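Local coordinates for RNase III inhibitor (Mycobacterium tuberculosis, PDB 5M3I), which belongs to the macro domain family, compact alpha/beta proteins built round a mixed beta sheet flanked by helices, at residues A[86-90]-A[101-106]; A[109-114]-A[145-149]; A[97-102]-A[133-138]. All coordinates share one frame; numbering follows the deposited sequence.

Interaction 1. Residues A[86-90]-A[101-106]; sequences NFPTK and YIDAGL
The strand carrying F87 and the helix segment 101-106 run roughly antiparallel, their axes 141° apart and 8.6 Å from each other at the closest point, and F87 and G105 face one another with CA atoms 6.6 Å apart. F87 spans the gap. Its chi1 of -171° sets CG opposite the backbone N, and the far end of the ring then comes to the helix backbone, where CZ lies 3.5 Å from CA of G105. G105 has no side chain, so the phenyl group presses directly on helix backbone, and glycine suits the place. The carbonyl O of I102 comes to the ring edge, near its plane, 3.7 Å from CZ; this oxygen already accepts the helix bond from L106 N. Two aliphatic groups complete the setting, CD2 of L106 at 4.1 Å from CE2 of F87 and CD1 of I102 a little farther from CE1. The same I102 methyl lies 4.0 Å from CG2 of T89, the two side chains side by side and pointing the same way.

Farther toward the start of the helix, Y101 turns its ring edge to T89, with CD2 3.4 Å from O of that residue. No hydrogen bond crosses between the segments; that oxygen instead accepts one from the hydroxyl of S97. The ring suits a partly exposed place, apolar along its flank and polar at its OH. F87 also touches V28 on strand 26-31, the parallel neighbour of its own strand, so the aromatic group is buried between sheet and helix. A strand followed by a helix laid back antiparallel across the sheet is the beta-alpha unit of the three-layered alpha/beta/alpha macro domain fold.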
ATOM      1  N   ASN A  86       3.818  -2.760   1.587  1.00 50.49           N
ATOM      2  CA  ASN A  86       4.348  -1.411   1.591  1.00 48.88           C
ATOM      3  C   ASN A  86       4.620  -1.011   0.167  1.00 45.46           C
ATOM      4  O   ASN A  86       5.496  -1.557  -0.478  1.00 46.29           O
ATOM      5  CB  ASN A  86       5.612  -1.338   2.418  1.00 52.48           C
ATOM      6  CG  ASN A  86       5.345  -1.607   3.885  1.00 55.47           C
ATOM      7  OD1 ASN A  86       4.846  -0.739   4.598  1.00 55.47           O
ATOM      8  ND2 ASN A  86       5.722  -2.796   4.361  1.00 55.00           N
ATOM      9  N   PHE A  87       3.853  -0.041  -0.315  1.00 44.31           N
ATOM     10  CA  PHE A  87       3.873   0.417  -1.719  1.00 44.09           C
ATOM     11  C   PHE A  87       4.683   1.704  -1.774  1.00 47.61           C
ATOM     12  O   PHE A  87       4.284   2.709  -1.186  1.00 46.12           O
ATOM     13  CB  PHE A  87       2.421   0.687  -2.100  1.00 46.01           C
ATOM     14  CG  PHE A  87       2.173   0.969  -3.521  1.00 44.87           C
ATOM     15  CD1 PHE A  87       2.836   1.999  -4.165  1.00 47.66           C
ATOM     16  CD2 PHE A  87       1.260   0.223  -4.215  1.00 44.12           C
ATOM     17  CE1 PHE A  87       2.594   2.250  -5.481  1.00 47.48           C
ATOM     18  CE2 PHE A  87       1.055   0.434  -5.549  1.00 46.18           C
ATOM     19  CZ  PHE A  87       1.692   1.492  -6.172  1.00 46.44           C
ATOM     20  N   PRO A  88       5.855   1.693  -2.463  1.00 49.84           N
ATOM     21  CA  PRO A  88       6.631   2.958  -2.523  1.00 48.09           C
ATOM     22  C   PRO A  88       5.998   3.980  -3.427  1.00 45.62           C
ATOM     23  O   PRO A  88       5.817   3.727  -4.584  1.00 46.26           O
ATOM     24  CB  PRO A  88       8.004   2.502  -3.059  1.00 48.89           C
ATOM     25  CG  PRO A  88       8.081   1.037  -2.634  1.00 48.07           C
ATOM     26  CD  PRO A  88       6.683   0.558  -2.933  1.00 48.17           C
ATOM     27  N   THR A  89       5.635   5.120  -2.866  1.00 46.82           N
ATOM     28  CA  THR A  89       5.033   6.197  -3.610  1.00 47.93           C
ATOM     29  C   THR A  89       6.055   7.329  -3.809  1.00 51.93           C
ATOM     30  O   THR A  89       5.771   8.270  -4.533  1.00 51.95           O
ATOM     31  CB  THR A  89       3.807   6.756  -2.871  1.00 48.52           C
ATOM     32  OG1 THR A  89       4.181   7.128  -1.532  1.00 51.46           O
ATOM     33  CG2 THR A  89       2.751   5.740  -2.803  1.00 47.85           C
ATOM     34  N   LYS A  90       7.203   7.235  -3.146  1.00 53.05           N
ATOM     35  CA  LYS A  90       8.252   8.251  -3.202  1.00 57.79           C
ATOM     36  C   LYS A  90       9.607   7.596  -3.030  1.00 58.95           C
ATOM     37  O   LYS A  90       9.723   6.505  -2.370  1.00 56.75           O
ATOM     38  CB  LYS A  90       8.140   9.207  -2.003  1.00 60.43           C
ATOM     39  CG  LYS A  90       6.957  10.107  -1.979  1.00 65.39           C
ATOM     40  CD  LYS A  90       6.964  10.894  -0.672  1.00 69.65           C
ATOM     41  CE  LYS A  90       5.905  11.986  -0.649  1.00 74.36           C
ATOM     42  NZ  LYS A  90       6.498  13.259  -0.153  1.00 80.05           N
ATOM     43  N   TYR A 101       5.303   6.444 -10.693  1.00 60.30           N
ATOM     44  CA  TYR A 101       5.596   5.594  -9.558  1.00 59.90           C
ATOM     45  C   TYR A 101       4.401   4.681  -9.177  1.00 56.98           C
ATOM     46  O   TYR A 101       4.585   3.567  -8.691  1.00 53.88           O
ATOM     47  CB  TYR A 101       5.975   6.439  -8.346  1.00 61.62           C
ATOM     48  CG  TYR A 101       7.175   7.382  -8.484  1.00 61.15           C
ATOM     49  CD1 TYR A 101       8.071   7.335  -9.573  1.00 61.69           C
ATOM     50  CD2 TYR A 101       7.440   8.278  -7.457  1.00 59.98           C
ATOM     51  CE1 TYR A 101       9.181   8.210  -9.628  1.00 64.51           C
ATOM     52  CE2 TYR A 101       8.517   9.153  -7.505  1.00 64.34           C
ATOM     53  CZ  TYR A 101       9.382   9.120  -8.582  1.00 65.11           C
ATOM     54  OH  TYR A 101      10.421   9.989  -8.521  1.00 74.26           O
ATOM     55  N   ILE A 102       3.194   5.215  -9.370  1.00 55.14           N
ATOM     56  CA  ILE A 102       1.976   4.531  -9.043  1.00 54.22           C
ATOM     57  C   ILE A 102       1.768   3.460 -10.116  1.00 54.54           C
ATOM     58  O   ILE A 102       1.425   2.306  -9.799  1.00 54.34           O
ATOM     59  CB  ILE A 102       0.760   5.498  -8.932  1.00 53.33           C
ATOM     60  CG1 ILE A 102       0.999   6.630  -7.901  1.00 55.15           C
ATOM     61  CG2 ILE A 102      -0.531   4.773  -8.560  1.00 53.10           C
ATOM     62  CD1 ILE A 102       1.480   6.213  -6.546  1.00 52.47           C
ATOM     63  N   ASP A 103       1.938   3.833 -11.375  1.00 58.71           N
ATOM     64  CA  ASP A 103       1.833   2.853 -12.494  1.00 59.09           C
ATOM     65  C   ASP A 103       2.746   1.666 -12.270  1.00 55.38           C
ATOM     66  O   ASP A 103       2.330   0.541 -12.393  1.00 55.40           O
ATOM     67  CB  ASP A 103       2.139   3.518 -13.823  1.00 65.48           C
ATOM     68  CG  ASP A 103       1.086   4.562 -14.221  1.00 69.53           C
ATOM     69  OD1 ASP A 103      -0.019   4.578 -13.638  1.00 67.46           O
ATOM     70  OD2 ASP A 103       1.349   5.354 -15.161  1.00 77.53           O
ATOM     71  N   ALA A 104       3.984   1.943 -11.900  1.00 55.35           N
ATOM     72  CA  ALA A 104       4.983   0.891 -11.768  1.00 55.88           C
ATOM     73  C   ALA A 104       4.693   0.018 -10.550  1.00 54.40           C
ATOM     74  O   ALA A 104       4.779  -1.203 -10.616  1.00 56.19           O
ATOM     75  CB  ALA A 104       6.403   1.475 -11.712  1.00 55.47           C
ATOM     76  N   GLY A 105       4.346   0.638  -9.442  1.00 52.37           N
ATOM     77  CA  GLY A 105       3.951  -0.113  -8.260  1.00 50.73           C
ATOM     78  C   GLY A 105       2.717  -1.009  -8.423  1.00 49.95           C
ATOM     79  O   GLY A 105       2.687  -2.121  -7.886  1.00 48.03           O
ATOM     80  N   LEU A 106       1.724  -0.540  -9.155  1.00 49.31           N
ATOM     81  CA  LEU A 106       0.508  -1.297  -9.345  1.00 52.57           C
ATOM     82  C   LEU A 106       0.793  -2.585 -10.066  1.00 54.72           C
ATOM     83  O   LEU A 106       0.206  -3.627  -9.725  1.00 57.75           O
ATOM     84  CB  LEU A 106      -0.569  -0.477 -10.095  1.00 53.59           C
ATOM     85  CG  LEU A 106      -1.187   0.630  -9.220  1.00 53.59           C
ATOM     86  CD1 LEU A 106      -2.020   1.575 -10.081  1.00 58.97           C
ATOM     87  CD2 LEU A 106      -2.056   0.094  -8.132  1.00 52.15           C
TER

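Interaction 2. Residues A[109-114]-A[145-149]; sequences LIRVIR and AFQQL
R114 and Q148 meet through the guanidinium of the one and the backbone carbonyl of the other. One face of the guanidinium lies over CG2 of I110, a residue of its own helix, 3.5 Å from the plane and offset toward its edge. At the edge itself is O of Q148, which accepts a hydrogen bond from NH2 of R114 at 3.1 Å. The bond is bent, with an N-H...O angle of 136°, and the donor stands above the carbonyl plane. The side-chain amide of Q148 is turned 72° from the guanidinium plane. The chain of R114, extended from CG to NE, carries the charge across to the carbonyl of Q148; on the way CG and NE pass beside L149, whose CD2 is 3.8 Å from CG. Arginine suits this exposed edge because it packs along its length and remains polar at its end. The F146 ring meets I113 and L109 obliquely, CE1 lying 3.9 Å from CD1 of I113.

Between these groups L149 fills the middle of the contact. Its CD1 touches CG2 of I113 at 4.0 Å, while CD2 reaches CG2 of I110 as well as the arginine. The branched leucine can thus serve three residues of the other helix. I110 directs CG1 beside its backbone N (chi1 -72°), and the extended CD1 comes 3.7 Å from O of A145 and also rests on the A145 methyl. The small alanine fits this close approach, with CA of I110 and CA of A145 7.1 Å apart. Q148 sends its amide across the end of I110 at about a right angle.

Beneath the two helices lies the sheet: I113 and F146 both rest on V121 of strand 120-123, and F146 also touches V123, so helices 99-115 and 135-147 are packed together over that strand.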
ATOM      1  N   LEU A 109       2.026  -4.725  -7.384  1.00 49.58           N
ATOM      2  CA  LEU A 109       0.973  -5.001  -6.424  1.00 50.46           C
ATOM      3  C   LEU A 109       0.079  -6.152  -6.932  1.00 54.04           C
ATOM      4  O   LEU A 109      -0.275  -7.020  -6.141  1.00 51.20           O
ATOM      5  CB  LEU A 109       0.093  -3.781  -6.167  1.00 48.77           C
ATOM      6  CG  LEU A 109      -1.078  -4.013  -5.192  1.00 49.77           C
ATOM      7  CD1 LEU A 109      -0.604  -4.428  -3.803  1.00 48.93           C
ATOM      8  CD2 LEU A 109      -1.922  -2.742  -5.088  1.00 49.19           C
ATOM      9  N   ILE A 110      -0.285  -6.125  -8.217  1.00 53.32           N
ATOM     10  CA  ILE A 110      -1.100  -7.168  -8.791  1.00 56.16           C
ATOM     11  C   ILE A 110      -0.354  -8.499  -8.728  1.00 58.91           C
ATOM     12  O   ILE A 110      -0.921  -9.522  -8.364  1.00 59.90           O
ATOM     13  CB  ILE A 110      -1.403  -6.860 -10.262  1.00 59.54           C
ATOM     14  CG1 ILE A 110      -2.404  -5.706 -10.363  1.00 59.95           C
ATOM     15  CG2 ILE A 110      -1.914  -8.083 -10.997  1.00 61.17           C
ATOM     16  CD1 ILE A 110      -2.482  -5.140 -11.768  1.00 61.22           C
ATOM     17  N   ARG A 111       0.902  -8.476  -9.118  1.00 60.40           N
ATOM     18  CA  ARG A 111       1.719  -9.671  -9.111  1.00 62.75           C
ATOM     19  C   ARG A 111       1.783 -10.274  -7.702  1.00 60.12           C
ATOM     20  O   ARG A 111       1.660 -11.444  -7.529  1.00 62.91           O
ATOM     21  CB  ARG A 111       3.131  -9.349  -9.605  1.00 66.28           C
ATOM     22  CG  ARG A 111       4.021 -10.582  -9.743  1.00 74.44           C
ATOM     23  CD  ARG A 111       5.480 -10.237 -10.029  1.00 81.28           C
ATOM     24  NE  ARG A 111       6.102  -9.547  -8.892  1.00 86.21           N
ATOM     25  CZ  ARG A 111       6.448 -10.100  -7.720  1.00 89.04           C
ATOM     26  NH1 ARG A 111       6.256 -11.389  -7.481  1.00 91.59           N
ATOM     27  NH2 ARG A 111       6.996  -9.345  -6.774  1.00 88.31           N
ATOM     28  N   VAL A 112       1.943  -9.445  -6.692  1.00 59.02           N
ATOM     29  CA  VAL A 112       2.082  -9.933  -5.337  1.00 59.25           C
ATOM     30  C   VAL A 112       0.767 -10.550  -4.814  1.00 55.71           C
ATOM     31  O   VAL A 112       0.781 -11.523  -4.047  1.00 55.16           O
ATOM     32  CB  VAL A 112       2.612  -8.786  -4.444  1.00 60.18           C
ATOM     33  CG1 VAL A 112       2.382  -9.027  -2.967  1.00 62.50           C
ATOM     34  CG2 VAL A 112       4.087  -8.565  -4.735  1.00 63.55           C
ATOM     35  N   ILE A 113      -0.357  -9.921  -5.147  1.00 52.81           N
ATOM     36  CA  ILE A 113      -1.651 -10.415  -4.715  1.00 53.47           C
ATOM     37  C   ILE A 113      -1.886 -11.796  -5.315  1.00 54.77           C
ATOM     38  O   ILE A 113      -2.459 -12.646  -4.653  1.00 56.33           O
ATOM     39  CB  ILE A 113      -2.786  -9.400  -5.039  1.00 51.75           C
ATOM     40  CG1 ILE A 113      -2.725  -8.229  -4.044  1.00 50.09           C
ATOM     41  CG2 ILE A 113      -4.160 -10.053  -4.974  1.00 50.83           C
ATOM     42  CD1 ILE A 113      -3.414  -6.974  -4.494  1.00 49.59           C
ATOM     43  N   ARG A 114      -1.503 -11.976  -6.574  1.00 56.87           N
ATOM     44  CA  ARG A 114      -1.646 -13.278  -7.261  1.00 60.62           C
ATOM     45  C   ARG A 114      -0.760 -14.320  -6.623  1.00 65.43           C
ATOM     46  O   ARG A 114      -1.229 -15.375  -6.214  1.00 63.78           O
ATOM     47  CB  ARG A 114      -1.279 -13.169  -8.705  1.00 60.99           C
ATOM     48  CG  ARG A 114      -2.390 -12.591  -9.546  1.00 63.10           C
ATOM     49  CD  ARG A 114      -1.926 -12.323 -10.971  1.00 66.20           C
ATOM     50  NE  ARG A 114      -3.035 -11.768 -11.742  1.00 66.55           N
ATOM     51  CZ  ARG A 114      -2.914 -11.040 -12.852  1.00 67.76           C
ATOM     52  NH1 ARG A 114      -1.706 -10.714 -13.357  1.00 67.90           N
ATOM     53  NH2 ARG A 114      -4.023 -10.603 -13.451  1.00 66.04           N
ATOM     54  N   ALA A 145      -6.425  -1.378 -12.163  1.00 53.57           N
ATOM     55  CA  ALA A 145      -5.561  -2.461 -11.726  1.00 56.33           C
ATOM     56  C   ALA A 145      -6.363  -3.637 -11.124  1.00 56.46           C
ATOM     57  O   ALA A 145      -6.107  -4.788 -11.444  1.00 53.81           O
ATOM     58  CB  ALA A 145      -4.520  -1.950 -10.748  1.00 54.55           C
ATOM     59  N   PHE A 146      -7.352  -3.317 -10.292  1.00 58.91           N
ATOM     60  CA  PHE A 146      -8.156  -4.348  -9.610  1.00 56.90           C
ATOM     61  C   PHE A 146      -9.185  -5.020 -10.491  1.00 60.63           C
ATOM     62  O   PHE A 146      -9.608  -6.125 -10.174  1.00 63.41           O
ATOM     63  CB  PHE A 146      -8.812  -3.807  -8.310  1.00 56.44           C
ATOM     64  CG  PHE A 146      -7.845  -3.728  -7.187  1.00 51.95           C
ATOM     65  CD1 PHE A 146      -7.428  -4.880  -6.573  1.00 52.20           C
ATOM     66  CD2 PHE A 146      -7.257  -2.539  -6.846  1.00 53.33           C
ATOM     67  CE1 PHE A 146      -6.480  -4.852  -5.571  1.00 52.25           C
ATOM     68  CE2 PHE A 146      -6.277  -2.486  -5.880  1.00 52.69           C
ATOM     69  CZ  PHE A 146      -5.880  -3.651  -5.237  1.00 54.89           C
ATOM     70  N   GLN A 147      -9.549  -4.412 -11.611  1.00 60.98           N
ATOM     71  CA  GLN A 147     -10.301  -5.144 -12.599  1.00 64.19           C
ATOM     72  C   GLN A 147      -9.527  -6.333 -13.214  1.00 67.21           C
ATOM     73  O   GLN A 147     -10.157  -7.221 -13.787  1.00 64.12           O
ATOM     74  CB  GLN A 147     -10.784  -4.206 -13.679  1.00 66.28           C
ATOM     75  CG  GLN A 147     -11.914  -3.367 -13.133  1.00 69.11           C
ATOM     76  CD  GLN A 147     -12.341  -2.310 -14.090  1.00 70.43           C
ATOM     77  OE1 GLN A 147     -11.606  -1.947 -14.968  1.00 70.79           O
ATOM     78  NE2 GLN A 147     -13.537  -1.800 -13.909  1.00 76.92           N
ATOM     79  N   GLN A 148      -8.195  -6.347 -13.107  1.00 63.85           N
ATOM     80  CA  GLN A 148      -7.422  -7.521 -13.482  1.00 68.67           C
ATOM     81  C   GLN A 148      -7.402  -8.608 -12.403  1.00 66.58           C
ATOM     82  O   GLN A 148      -6.867  -9.677 -12.633  1.00 65.52           O
ATOM     83  CB  GLN A 148      -5.982  -7.152 -13.816  1.00 72.10           C
ATOM     84  CG  GLN A 148      -5.793  -6.047 -14.852  1.00 76.54           C
ATOM     85  CD  GLN A 148      -4.371  -5.941 -15.325  1.00 82.63           C
ATOM     86  OE1 GLN A 148      -3.771  -6.917 -15.831  1.00 90.22           O
ATOM     87  NE2 GLN A 148      -3.834  -4.740 -15.238  1.00 83.17           N
ATOM     88  N   LEU A 149      -8.033  -8.361 -11.255  1.00 64.02           N
ATOM     89  CA  LEU A 149      -8.127  -9.356 -10.203  1.00 62.27           C
ATOM     90  C   LEU A 149      -9.592  -9.563  -9.850  1.00 63.49           C
ATOM     91  O   LEU A 149     -10.019  -9.213  -8.754  1.00 60.23           O
ATOM     92  CB  LEU A 149      -7.354  -8.886  -9.002  1.00 58.41           C
ATOM     93  CG  LEU A 149      -5.855  -8.650  -9.220  1.00 58.95           C
ATOM     94  CD1 LEU A 149      -5.316  -7.867  -8.065  1.00 54.91           C
ATOM     95  CD2 LEU A 149      -5.126  -9.964  -9.371  1.00 59.61           C
TER

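Interaction 3. Residues A[97-102]-A[133-138]; sequences SKLAYI and LDWEDV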
ATOM      1  N   SER A  97       5.445  12.606  -5.007  1.00 62.12           N
ATOM      2  CA  SER A  97       5.143  11.364  -5.667  1.00 61.12           C
ATOM      3  C   SER A  97       4.926  11.701  -7.117  1.00 60.62           C
ATOM      4  O   SER A  97       4.971  12.861  -7.463  1.00 63.29           O
ATOM      5  CB  SER A  97       3.908  10.707  -5.063  1.00 59.24           C
ATOM      6  OG  SER A  97       3.703   9.437  -5.668  1.00 56.81           O
ATOM      7  N   LYS A  98       4.804  10.669  -7.960  1.00 58.56           N
ATOM      8  CA  LYS A  98       4.501  10.820  -9.379  1.00 57.92           C
ATOM      9  C   LYS A  98       3.655   9.690  -9.867  1.00 58.07           C
ATOM     10  O   LYS A  98       3.720   8.554  -9.348  1.00 57.64           O
ATOM     11  CB  LYS A  98       5.796  10.846 -10.177  1.00 61.83           C
ATOM     12  CG  LYS A  98       6.632  12.058  -9.812  1.00 63.69           C
ATOM     13  CD  LYS A  98       7.774  12.293 -10.745  1.00 70.20           C
ATOM     14  CE  LYS A  98       8.356  13.697 -10.513  1.00 70.98           C
ATOM     15  NZ  LYS A  98       9.699  13.736 -11.112  1.00 73.96           N
ATOM     16  N   LEU A  99       2.858   9.975 -10.877  1.00 59.75           N
ATOM     17  CA  LEU A  99       1.966   8.992 -11.475  1.00 60.97           C
ATOM     18  C   LEU A  99       2.691   7.785 -12.013  1.00 60.63           C
ATOM     19  O   LEU A  99       2.220   6.645 -11.841  1.00 61.60           O
ATOM     20  CB  LEU A  99       1.087   9.623 -12.560  1.00 63.39           C
ATOM     21  CG  LEU A  99      -0.046  10.489 -11.960  1.00 63.88           C
ATOM     22  CD1 LEU A  99      -0.745  11.308 -13.034  1.00 67.83           C
ATOM     23  CD2 LEU A  99      -1.080   9.676 -11.195  1.00 62.53           C
ATOM     24  N   ALA A 100       3.859   8.020 -12.579  1.00 61.76           N
ATOM     25  CA  ALA A 100       4.732   6.926 -13.047  1.00 61.98           C
ATOM     26  C   ALA A 100       5.137   5.944 -11.920  1.00 60.73           C
ATOM     27  O   ALA A 100       5.275   4.755 -12.171  1.00 59.06           O
ATOM     28  CB  ALA A 100       5.962   7.479 -13.726  1.00 63.52           C
ATOM     29  N   TYR A 101       5.303   6.444 -10.693  1.00 60.30           N
ATOM     30  CA  TYR A 101       5.596   5.594  -9.558  1.00 59.90           C
ATOM     31  C   TYR A 101       4.401   4.681  -9.177  1.00 56.98           C
ATOM     32  O   TYR A 101       4.585   3.567  -8.691  1.00 53.88           O
ATOM     33  CB  TYR A 101       5.975   6.439  -8.346  1.00 61.62           C
ATOM     34  CG  TYR A 101       7.175   7.382  -8.484  1.00 61.15           C
ATOM     35  CD1 TYR A 101       8.071   7.335  -9.573  1.00 61.69           C
ATOM     36  CD2 TYR A 101       7.440   8.278  -7.457  1.00 59.98           C
ATOM     37  CE1 TYR A 101       9.181   8.210  -9.628  1.00 64.51           C
ATOM     38  CE2 TYR A 101       8.517   9.153  -7.505  1.00 64.34           C
ATOM     39  CZ  TYR A 101       9.382   9.120  -8.582  1.00 65.11           C
ATOM     40  OH  TYR A 101      10.421   9.989  -8.521  1.00 74.26           O
ATOM     41  N   ILE A 102       3.194   5.215  -9.370  1.00 55.14           N
ATOM     42  CA  ILE A 102       1.976   4.531  -9.043  1.00 54.22           C
ATOM     43  C   ILE A 102       1.768   3.460 -10.116  1.00 54.54           C
ATOM     44  O   ILE A 102       1.425   2.306  -9.799  1.00 54.34           O
ATOM     45  CB  ILE A 102       0.760   5.498  -8.932  1.00 53.33           C
ATOM     46  CG1 ILE A 102       0.999   6.630  -7.901  1.00 55.15           C
ATOM     47  CG2 ILE A 102      -0.531   4.773  -8.560  1.00 53.10           C
ATOM     48  CD1 ILE A 102       1.480   6.213  -6.546  1.00 52.47           C
ATOM     49  N   LEU A 133      -0.441  14.128  -5.578  1.00 64.41           N
ATOM     50  CA  LEU A 133      -1.156  13.648  -6.806  1.00 63.56           C
ATOM     51  C   LEU A 133      -2.674  13.958  -6.768  1.00 62.94           C
ATOM     52  O   LEU A 133      -3.239  14.175  -5.711  1.00 61.80           O
ATOM     53  CB  LEU A 133      -0.933  12.136  -6.997  1.00 64.05           C
ATOM     54  CG  LEU A 133       0.538  11.680  -7.041  1.00 63.85           C
ATOM     55  CD1 LEU A 133       0.636  10.187  -7.252  1.00 60.39           C
ATOM     56  CD2 LEU A 133       1.323  12.408  -8.117  1.00 65.89           C
ATOM     57  N   ASP A 134      -3.308  13.961  -7.930  1.00 65.32           N
ATOM     58  CA  ASP A 134      -4.750  14.149  -8.048  1.00 68.71           C
ATOM     59  C   ASP A 134      -5.509  12.841  -7.763  1.00 67.10           C
ATOM     60  O   ASP A 134      -5.206  11.796  -8.371  1.00 66.04           O
ATOM     61  CB  ASP A 134      -5.058  14.602  -9.465  1.00 75.26           C
ATOM     62  CG  ASP A 134      -6.382  15.318  -9.584  1.00 81.02           C
ATOM     63  OD1 ASP A 134      -7.402  14.794  -9.108  1.00 84.05           O
ATOM     64  OD2 ASP A 134      -6.404  16.428 -10.167  1.00 85.66           O
ATOM     65  N   TRP A 135      -6.488  12.882  -6.854  1.00 65.04           N
ATOM     66  CA  TRP A 135      -7.243  11.672  -6.460  1.00 63.28           C
ATOM     67  C   TRP A 135      -7.846  10.960  -7.659  1.00 62.59           C
ATOM     68  O   TRP A 135      -7.717   9.755  -7.831  1.00 60.76           O
ATOM     69  CB  TRP A 135      -8.341  12.002  -5.440  1.00 62.86           C
ATOM     70  CG  TRP A 135      -9.351  10.840  -5.130  1.00 62.56           C
ATOM     71  CD1 TRP A 135     -10.715  10.925  -5.080  1.00 63.57           C
ATOM     72  CD2 TRP A 135      -9.032   9.492  -4.804  1.00 58.85           C
ATOM     73  NE1 TRP A 135     -11.261   9.710  -4.763  1.00 60.67           N
ATOM     74  CE2 TRP A 135     -10.243   8.814  -4.592  1.00 59.58           C
ATOM     75  CE3 TRP A 135      -7.835   8.792  -4.654  1.00 59.30           C
ATOM     76  CZ2 TRP A 135     -10.292   7.467  -4.255  1.00 56.75           C
ATOM     77  CZ3 TRP A 135      -7.888   7.457  -4.347  1.00 57.24           C
ATOM     78  CH2 TRP A 135      -9.113   6.811  -4.134  1.00 57.39           C
ATOM     79  N   GLU A 136      -8.531  11.716  -8.476  1.00 62.89           N
ATOM     80  CA  GLU A 136      -9.283  11.140  -9.567  1.00 62.62           C
ATOM     81  C   GLU A 136      -8.342  10.379 -10.484  1.00 62.95           C
ATOM     82  O   GLU A 136      -8.722   9.343 -11.046  1.00 65.28           O
ATOM     83  CB  GLU A 136     -10.056  12.236 -10.301  1.00 65.85           C
ATOM     84  CG  GLU A 136     -10.975  11.727 -11.368  1.00 68.58           C
ATOM     85  CD  GLU A 136     -11.808  12.818 -11.999  1.00 73.89           C
ATOM     86  OE1 GLU A 136     -11.934  13.943 -11.441  1.00 77.02           O
ATOM     87  OE2 GLU A 136     -12.343  12.546 -13.087  1.00 81.01           O
ATOM     88  N   ASP A 137      -7.110  10.870 -10.648  1.00 64.08           N
ATOM     89  CA  ASP A 137      -6.116  10.183 -11.479  1.00 64.31           C
ATOM     90  C   ASP A 137      -5.735   8.820 -10.892  1.00 62.51           C
ATOM     91  O   ASP A 137      -5.592   7.842 -11.626  1.00 63.20           O
ATOM     92  CB  ASP A 137      -4.826  11.012 -11.605  1.00 66.83           C
ATOM     93  CG  ASP A 137      -4.970  12.218 -12.512  1.00 72.54           C
ATOM     94  OD1 ASP A 137      -5.942  12.260 -13.321  1.00 78.29           O
ATOM     95  OD2 ASP A 137      -4.085  13.091 -12.458  1.00 72.11           O
ATOM     96  N   VAL A 138      -5.451   8.833  -9.594  1.00 58.75           N
ATOM     97  CA  VAL A 138      -5.014   7.669  -8.862  1.00 55.85           C
ATOM     98  C   VAL A 138      -6.174   6.685  -8.733  1.00 54.89           C
ATOM     99  O   VAL A 138      -5.999   5.506  -9.005  1.00 53.94           O
ATOM    100  CB  VAL A 138      -4.525   8.048  -7.468  1.00 57.44           C
ATOM    101  CG1 VAL A 138      -4.203   6.794  -6.643  1.00 59.34           C
ATOM    102  CG2 VAL A 138      -3.288   8.940  -7.560  1.00 56.82           C
TER
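S97, still in the loop before helix 99-115, meets L133 first: its OG lies 3.5 Å from CD1 of the leucine. This is a van der Waals contact, since the hydroxyl has its polar partner in O of T89. A small polar residue suits this buried turn because it can bond to T89 while its CB packs against L133. The backbone of S97 is also hydrogen-bonded to G131, which ties the loop to the approach of segment 133-138.

K98, at the N-cap position of helix 99-115, gives mainly its backbone side to the contact, with CA 3.8 Å from CD2 of L133. Its CB turns instead over the centre of the Y101 ring, 3.9 Å above the plane.

Two neighbouring helices of the macro domain, 99-115 and 135-147, thus begin close together, and L133, two residues ahead of the second, is the wedge between their starts. CD1 of L133 faces the S97 hydroxyl and I102, while CD2 lies against the backbone of S97 and K98, a division that a leucine, branched at CG, makes easily. The turn into its helix is capped by D134, whose OD1 accepts a weak hydrogen bond from N of E136; aspartate is short enough to fold back on the first turn.

L99 opens the helical part and leans to the solvent side of the contact. Its CD1 lies 3.8 Å from OD2 of D137, the two side chains crossing at about a right angle, while CD2 packs on CB of that aspartate and, more distantly, on CG2 of V138. The aspartate lends its aliphatic base to the leucine and keeps its carboxylate at the margin.

Nearly one turn later I102 extends to L133 from the buried side, tip to tip, with its CG1 3.6 Å from the leucine CD1.

Helix 99-115 takes part in all three contacts. Interaction 1 lies deepest and holds the helix to the sheet by an aromatic ring on backbone; interactions 2 and 3 join it to helix 135-147, near the ends of both helices in one case and at their starts in the other, with centres about 18 Å apart. Interaction 2 is a buried aliphatic cluster with an arginine-carbonyl bond at its exposed edge, the one hydrogen bond to cross any of these contacts. Interaction 3 is only partly buried and rests on a leucine wedge. It shares Y101 and I102 with interaction 1, and the two are joined through T89 and S97, whereas L106 touches A145 to connect interactions 1 and 2.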